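Local structure of NUDIX hydrolase (Alicyclobacillus acidocaldarius subsp. acidocaldarius, 3QSJ) at residues Pro199-Ala202 and Val203-Leu207; Trp179-Ala182 and Arg183-Leu186; Pro51-Ala54 and Glu55-Lys58; Val65-Asp69 and Asp70-Ala74. The protein probably hydrolyses phosphorus-containing anhydrides, as Nudix enzymes generally do, with divalent metal as cofactor, and binds a calcium ion in the crystal. One frame throughout, in Å; residues are numbered along the deposited sequence.

Contact 1. Residues Pro199-Ala202 and Val203-Leu207; sequences PTIA and VLKAL
P199 to A202 give their carbonyl oxygens, in order, to the N-H groups of V203 to A206, four successive i to i+4 bonds that define a regular alpha-helical stretch of about two turns; K205 N to I201 O, at 2.9 Å and 165°, is among the straighter ones. On the buried side, side chains lie over the carbonyls of the preceding turn. L204 sets its CG 3.3 Å from T200 O, while CD1 reaches CG2 of T200 at 4.2 Å, a loose methyl-to-methyl contact. V203 CG2 sits 3.3 Å from P199 O, turned there because it stands anti to its own carbonyl carbon. The stretch belongs to helix 198-209, which packs against the mixed sheet of the Nudix fold: T200, V203 and L204 all meet F44 on strand 42-48, and V203 also meets V14 on strand 7-18. On another side of the helix I201 and K205 run side by side in the same direction. The lysine chain is extended beyond CG (chi2 179°), and its methylene CE comes 3.8 Å from CG2 of I201, with NZ hardly farther. Both residues also touch L186 of helix 182-190.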
# COMPACT_ATOMS: atom_id res chain seq x y z
N PRO A 199 -9.94 2.96 -9.15
CA PRO A 199 -8.58 3.45 -8.86
C PRO A 199 -7.48 2.42 -9.11
O PRO A 199 -6.39 2.78 -9.61
CB PRO A 199 -8.68 3.80 -7.36
CG PRO A 199 -10.08 4.13 -7.14
CD PRO A 199 -10.83 3.15 -7.98
N THR A 200 -7.77 1.13 -8.82
CA THR A 200 -6.80 0.04 -9.08
C THR A 200 -6.42 -0.03 -10.54
O THR A 200 -5.24 -0.10 -10.87
CB THR A 200 -7.35 -1.30 -8.54
OG1 THR A 200 -7.50 -1.18 -7.15
CG2 THR A 200 -6.40 -2.49 -8.83
N ILE A 201 -7.44 -0.01 -11.42
CA ILE A 201 -7.24 -0.06 -12.86
C ILE A 201 -6.40 1.17 -13.30
O ILE A 201 -5.45 1.04 -14.07
CB ILE A 201 -8.60 -0.15 -13.59
CG1 ILE A 201 -9.37 -1.41 -13.13
CG2 ILE A 201 -8.43 -0.11 -15.11
CD1 ILE A 201 -10.92 -1.51 -13.65
N ALA A 202 -6.77 2.35 -12.81
CA ALA A 202 -6.12 3.60 -13.21
C ALA A 202 -4.64 3.59 -12.77
O ALA A 202 -3.78 4.02 -13.54
CB ALA A 202 -6.90 4.79 -12.67
N VAL A 203 -4.31 2.96 -11.62
CA VAL A 203 -2.89 2.84 -11.24
C VAL A 203 -2.16 1.90 -12.19
O VAL A 203 -1.07 2.22 -12.65
CB VAL A 203 -2.70 2.35 -9.77
CG1 VAL A 203 -1.21 2.00 -9.46
CG2 VAL A 203 -3.23 3.40 -8.78
N LEU A 204 -2.76 0.73 -12.50
CA LEU A 204 -2.14 -0.22 -13.43
C LEU A 204 -1.88 0.37 -14.80
O LEU A 204 -0.78 0.20 -15.33
CB LEU A 204 -2.95 -1.50 -13.52
CG LEU A 204 -3.12 -2.26 -12.21
CD1 LEU A 204 -4.24 -3.26 -12.38
CD2 LEU A 204 -1.78 -2.95 -11.74
N LYS A 205 -2.83 1.14 -15.34
CA LYS A 205 -2.64 1.79 -16.64
C LYS A 205 -1.49 2.81 -16.55
O LYS A 205 -0.70 2.91 -17.51
CB LYS A 205 -3.91 2.54 -17.09
CG LYS A 205 -5.08 1.68 -17.45
CD LYS A 205 -6.27 2.57 -17.86
CE LYS A 205 -7.50 1.77 -18.22
NZ LYS A 205 -8.74 2.55 -18.04
N ALA A 206 -1.37 3.54 -15.40
CA ALA A 206 -0.30 4.55 -15.21
C ALA A 206 1.03 3.84 -15.21
O ALA A 206 1.97 4.29 -15.84
CB ALA A 206 -0.49 5.32 -13.90
N LEU A 207 1.13 2.72 -14.49
CA LEU A 207 2.36 1.91 -14.45
C LEU A 207 2.74 1.33 -15.83
O LEU A 207 3.92 1.34 -16.22
CB LEU A 207 2.15 0.76 -13.46
CG LEU A 207 2.09 1.16 -11.97
CD1 LEU A 207 1.89 -0.10 -11.11
CD2 LEU A 207 3.35 1.94 -11.55

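Contact 2. Residues Trp179-Ala182 and Arg183-Leu186; sequences WTPA and RDML
The carboxylate of D184 lies against the ring of P181, with OD2 3.7 Å from CD, and crosses it obliquely in van der Waals contact. T180, the residue before the proline, meets two residues of the first helical turn: OG1 approaches CB of D184 at 3.9 Å, and CG2 stands 4.0 Å from the terminal CE of the selenomethionine M185, the two side chains crossing at about a right angle. The T180 torsion explains this split, since OG1 lies opposite the backbone N (chi1 -177°), which leaves CG2 to face M185. P181 occupies the N-cap position, and its carbonyl O collects two donors, T180 OG1 at 3.2 Å and, weakly, M185 N at 3.4 Å. The next bond, L186 N to A182 O at 3.0 Å, is the first firm one of the helix. A valine in place of T180 would probably cost P181 O the hydroxyl bond, leaving the N-cap carbonyl less firmly held. Further out, the backbone of T180 pairs with V26 and that of A182 with I24, which holds the strand end on strand 24-31; M185 packs on V28 of that strand, while A182, R183 and L186 face helix 198-209.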
# COMPACT_ATOMS: atom_id res chain seq x y z
N TRP A 179 4.06 -10.73 -6.96
CA TRP A 179 4.65 -9.69 -7.80
C TRP A 179 4.15 -9.96 -9.22
O TRP A 179 4.49 -11.00 -9.84
CB TRP A 179 6.18 -9.80 -7.78
CG TRP A 179 6.80 -9.19 -6.58
CD1 TRP A 179 7.36 -9.83 -5.50
CD2 TRP A 179 7.04 -7.79 -6.38
NE1 TRP A 179 8.00 -8.92 -4.69
CE2 TRP A 179 7.81 -7.66 -5.20
CE3 TRP A 179 6.71 -6.64 -7.12
CZ2 TRP A 179 8.23 -6.41 -4.72
CZ3 TRP A 179 7.15 -5.41 -6.65
CH2 TRP A 179 7.82 -5.31 -5.42
N THR A 180 3.40 -9.02 -9.78
CA THR A 180 2.92 -9.25 -11.13
C THR A 180 3.30 -8.13 -12.09
O THR A 180 3.26 -6.97 -11.69
CB THR A 180 1.36 -9.45 -11.14
OG1 THR A 180 0.94 -9.74 -12.48
CG2 THR A 180 0.62 -8.22 -10.64
N PRO A 181 3.64 -8.41 -13.35
CA PRO A 181 3.80 -7.30 -14.30
C PRO A 181 2.44 -6.55 -14.33
O PRO A 181 1.39 -7.20 -14.29
CB PRO A 181 4.05 -8.00 -15.63
CG PRO A 181 4.46 -9.34 -15.30
CD PRO A 181 3.81 -9.72 -14.03
N ALA A 182 2.46 -5.22 -14.31
CA ALA A 182 1.21 -4.40 -14.29
C ALA A 182 0.36 -4.64 -15.56
O ALA A 182 -0.87 -4.69 -15.46
CB ALA A 182 1.56 -2.92 -14.14
N ARG A 183 1.01 -4.86 -16.73
CA ARG A 183 0.32 -5.17 -18.01
C ARG A 183 -0.55 -6.45 -17.92
O ARG A 183 -1.71 -6.46 -18.39
CB ARG A 183 1.38 -5.30 -19.12
CG ARG A 183 0.85 -5.11 -20.53
CD ARG A 183 1.97 -5.20 -21.55
NE ARG A 183 3.00 -4.17 -21.35
CZ ARG A 183 3.02 -2.99 -21.98
NH1 ARG A 183 3.99 -2.12 -21.74
NH2 ARG A 183 2.06 -2.68 -22.85
N ASP A 184 0.03 -7.54 -17.35
CA ASP A 184 -0.59 -8.86 -17.15
C ASP A 184 -1.89 -8.69 -16.36
O ASP A 184 -2.95 -9.13 -16.80
CB ASP A 184 0.33 -9.80 -16.31
CG ASP A 184 1.33 -10.69 -17.03
OD1 ASP A 184 1.73 -10.35 -18.17
OD2 ASP A 184 1.79 -11.70 -16.41
N MSE A 185 -1.80 -8.03 -15.20
CA MSE A 185 -2.91 -7.82 -14.29
C MSE A 185 -4.00 -6.95 -14.92
O MSE A 185 -5.18 -7.28 -14.85
CB MSE A 185 -2.41 -7.18 -13.00
CG MSE A 185 -3.47 -7.19 -11.94
SE MSE A 185 -4.32 -8.92 -11.73
CE MSE A 185 -2.98 -9.84 -10.94
N LEU A 186 -3.58 -5.90 -15.59
CA LEU A 186 -4.51 -5.00 -16.29
C LEU A 186 -5.37 -5.76 -17.31
O LEU A 186 -6.59 -5.60 -17.31
CB LEU A 186 -3.74 -3.85 -17.01
CG LEU A 186 -4.64 -2.78 -17.69
CD1 LEU A 186 -5.69 -2.19 -16.71
CD2 LEU A 186 -3.82 -1.70 -18.30

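Contact 3. Residues Pro51-Ala54 and Glu55-Lys58; sequences PSDA and EMAK
Helix 51-58, in which S52 and D53 meet M56 one turn on, lies in the chain between strand 42-48, which bears the calcium ligand G46, and helix 72-87, which bears the ligands E82 and E86. Its backbone evidence is three i to i+4 bonds: M56 N to S52 O is the straightest at 165°, whereas A57 N to D53 O and K58 N to A54 O are more bent. The selenomethionine M56 turns at its last torsion (chi3 -86°), which carries the methyl CE back over the preceding turn. There CE lies 3.4 Å from S52 O, 3.6 Å from S52 OG and 3.5 Å from D53 OD1, a methyl among three oxygens. Those side-chain oxygens have stronger partners elsewhere: S52 OG bonds to D50 OD2, D53 OD1 makes a salt bridge with R81 NE, and D53 OD2 takes bonds from T78 OG1 and D50 N. R81 directly precedes the ligand E82 on the Nudix-box helix, consistent with a second-shell role for D53, whose side chain is about 6 Å from that of E82 and about 10 Å from the calcium ion. Both carboxylate oxygens of D53 are thus held, which should fix the rotation of the group. At the outer face, E55 OE1 folds back to 3.5 Å from S52 CA. K58 bends at chi4 and puts NZ 3.2 Å from a water that also donates, weakly, to A54 O.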
# COMPACT_ATOMS: atom_id res chain seq x y z
N PRO A 51 -5.83 5.46 14.66
CA PRO A 51 -5.27 6.61 15.41
C PRO A 51 -3.76 6.57 15.57
O PRO A 51 -3.15 7.64 15.54
CB PRO A 51 -5.93 6.49 16.79
CG PRO A 51 -7.26 5.78 16.51
CD PRO A 51 -6.95 4.81 15.39
N SER A 52 -3.14 5.36 15.73
CA SER A 52 -1.67 5.33 15.92
C SER A 52 -0.93 5.77 14.66
O SER A 52 0.27 5.98 14.74
CB SER A 52 -1.18 3.95 16.38
OG SER A 52 -1.45 2.94 15.42
N ASP A 53 -1.62 5.85 13.48
CA ASP A 53 -0.93 6.23 12.24
C ASP A 53 -0.39 7.68 12.32
O ASP A 53 0.79 7.89 12.02
CB ASP A 53 -1.81 6.03 10.99
CG ASP A 53 -2.15 4.56 10.79
OD1 ASP A 53 -1.43 3.70 11.37
OD2 ASP A 53 -3.16 4.27 10.11
N ALA A 54 -1.24 8.64 12.76
CA ALA A 54 -0.78 10.02 12.90
C ALA A 54 0.28 10.12 14.01
O ALA A 54 1.22 10.89 13.86
CB ALA A 54 -1.95 10.93 13.22
N GLU A 55 0.20 9.25 15.03
CA GLU A 55 1.21 9.30 16.13
C GLU A 55 2.60 8.89 15.58
O GLU A 55 3.61 9.58 15.79
CB GLU A 55 0.81 8.35 17.26
CG GLU A 55 -0.47 8.74 17.98
CD GLU A 55 -0.75 7.90 19.20
OE1 GLU A 55 -1.04 6.69 19.04
OE2 GLU A 55 -0.70 8.45 20.33
N MSE A 56 2.63 7.79 14.78
CA MSE A 56 3.86 7.34 14.14
C MSE A 56 4.34 8.36 13.10
O MSE A 56 5.55 8.55 12.97
CB MSE A 56 3.64 5.98 13.44
CG MSE A 56 3.53 4.84 14.47
SE MSE A 56 3.45 3.12 13.54
CE MSE A 56 1.43 3.13 13.22
N ALA A 57 3.41 9.06 12.44
CA ALA A 57 3.84 10.04 11.45
C ALA A 57 4.65 11.19 12.10
O ALA A 57 5.54 11.75 11.45
CB ALA A 57 2.68 10.57 10.66
N LYS A 58 4.30 11.57 13.36
CA LYS A 58 4.98 12.66 14.08
C LYS A 58 6.43 12.22 14.50
O LYS A 58 7.28 13.10 14.73
CB LYS A 58 4.12 13.12 15.25
CG LYS A 58 2.85 13.83 14.78
CD LYS A 58 1.97 14.23 15.96
CE LYS A 58 0.79 15.09 15.58
NZ LYS A 58 -0.25 14.32 14.85
O HOH W 1 0.65 13.49 11.86

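Contact 4. Residues Val65-Asp69 and Asp70-Ala74; sequences VCAED and DDDPA
Hydrogen bonds to D72 dominate here: its OD2 accepts from the backbone N of E68 at 2.8 Å and from that of D69 at 2.9 Å. The two donors use the oxygen differently. E68 N meets it nearly along the C-O direction, whereas D69 N comes from above the carboxylate plane, 42° out of it. A third bond, D72 N to D69 O at 3.0 Å, closes a type I beta turn from D69 to D72, with the donor standing above the carbonyl plane. The turn delivers the chain into helix 72-87, the helix that carries the calcium ligands E82 and E86 further along, and D72 ties its first turn to the loop before it. With an alanine in place of D72, the N-H groups of E68 and D69 would probably lose their shared acceptor, and R138 and R155 one carboxylate partner each.

Charge contacts form the second group. D69 OD2 and D72 OD2 are like-charged and 4.3 Å apart, but R138 NH1 forms a salt bridge with both, which probably offsets their repulsion. R155 likewise pairs with D72 OD1 through NH1 and with D71 OD2 through NH2. Van der Waals contacts complete the account. CG of D71 lies between its backbone N and carbonyl carbon (chi1 61°), which turns OD1 back to 3.3 Å from CB of D69. CB of A67 touches CB of D72 at 3.9 Å, and P73 CD lies equally far from D69 O.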
# COMPACT_ATOMS: atom_id res chain seq x y z
N VAL A 65 6.87 12.47 -1.10
CA VAL A 65 7.12 13.25 -2.33
C VAL A 65 5.71 13.59 -2.87
O VAL A 65 4.84 12.71 -2.88
CB VAL A 65 7.95 12.42 -3.35
CG1 VAL A 65 8.13 13.17 -4.64
CG2 VAL A 65 9.33 12.09 -2.76
N CYS A 66 5.48 14.87 -3.28
CA CYS A 66 4.18 15.32 -3.75
C CYS A 66 3.06 15.29 -2.68
O CYS A 66 1.88 15.33 -3.05
CB CYS A 66 3.77 14.62 -5.05
SG CYS A 66 4.98 14.81 -6.37
N ALA A 67 3.43 15.35 -1.37
CA ALA A 67 2.47 15.60 -0.28
C ALA A 67 1.86 16.97 -0.56
O ALA A 67 2.58 17.86 -0.99
CB ALA A 67 3.17 15.61 1.07
N GLU A 68 0.54 17.12 -0.37
CA GLU A 68 -0.14 18.40 -0.61
C GLU A 68 -1.00 18.71 0.63
O GLU A 68 -1.44 19.83 0.76
CB GLU A 68 -1.17 18.28 -1.75
CG GLU A 68 -0.69 17.81 -3.12
CD GLU A 68 -1.84 17.69 -4.11
OE1 GLU A 68 -2.90 18.30 -3.89
OE2 GLU A 68 -1.65 17.01 -5.14
N ASP A 69 -1.28 17.73 1.49
CA ASP A 69 -2.18 17.99 2.62
C ASP A 69 -1.59 17.59 3.96
O ASP A 69 -0.70 16.74 4.03
CB ASP A 69 -3.49 17.22 2.35
CG ASP A 69 -4.27 17.69 1.14
OD1 ASP A 69 -4.66 18.87 1.10
OD2 ASP A 69 -4.55 16.88 0.27
N ASP A 70 -2.10 18.20 5.06
CA ASP A 70 -1.52 17.93 6.37
C ASP A 70 -1.65 16.52 6.83
O ASP A 70 -0.84 16.06 7.66
CB ASP A 70 -2.03 18.91 7.44
CG ASP A 70 -1.56 20.35 7.19
OD1 ASP A 70 -0.45 20.54 6.61
OD2 ASP A 70 -2.29 21.28 7.58
N ASP A 71 -2.65 15.78 6.27
CA ASP A 71 -2.84 14.38 6.63
C ASP A 71 -2.05 13.37 5.75
O ASP A 71 -2.09 12.19 6.01
CB ASP A 71 -4.34 14.05 6.67
CG ASP A 71 -5.06 14.24 5.34
OD1 ASP A 71 -4.49 14.90 4.43
OD2 ASP A 71 -6.18 13.68 5.20
N ASP A 72 -1.29 13.85 4.76
CA ASP A 72 -0.50 12.94 3.90
C ASP A 72 0.51 12.12 4.69
O ASP A 72 0.59 10.92 4.47
CB ASP A 72 0.16 13.70 2.73
CG ASP A 72 -0.80 13.86 1.57
OD1 ASP A 72 -1.64 12.91 1.34
OD2 ASP A 72 -0.74 14.92 0.89
N PRO A 73 1.24 12.70 5.68
CA PRO A 73 2.20 11.85 6.45
C PRO A 73 1.47 10.76 7.20
O PRO A 73 1.91 9.63 7.14
CB PRO A 73 2.86 12.84 7.43
CG PRO A 73 2.85 14.18 6.63
CD PRO A 73 1.43 14.14 5.99
N ALA A 74 0.36 11.07 7.89
CA ALA A 74 -0.37 10.01 8.62
C ALA A 74 -0.88 8.96 7.65
O ALA A 74 -0.79 7.78 7.96
CB ALA A 74 -1.56 10.59 9.39

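Contacts 1 and 2 lie on the same side of the chain's centre and touch: L207 CB meets A182 CB at 3.8 Å, joining successive helices through aliphatic packing. Contacts 3 and 4 form a second pair, where A54 CA lies 3.6 Å from A74 CB, so that helix 51-58 rests on the start of helix 72-87. Contact 1 sits about 28 Å, centre to centre, from contact 3, across the chain's centre. Contacts 1, 2 and 3 are partly buried, whereas contact 4 lies at the surface; there acidic side chains and arginines prevail, while contact 3 mixes a buried charge with a selenomethionine.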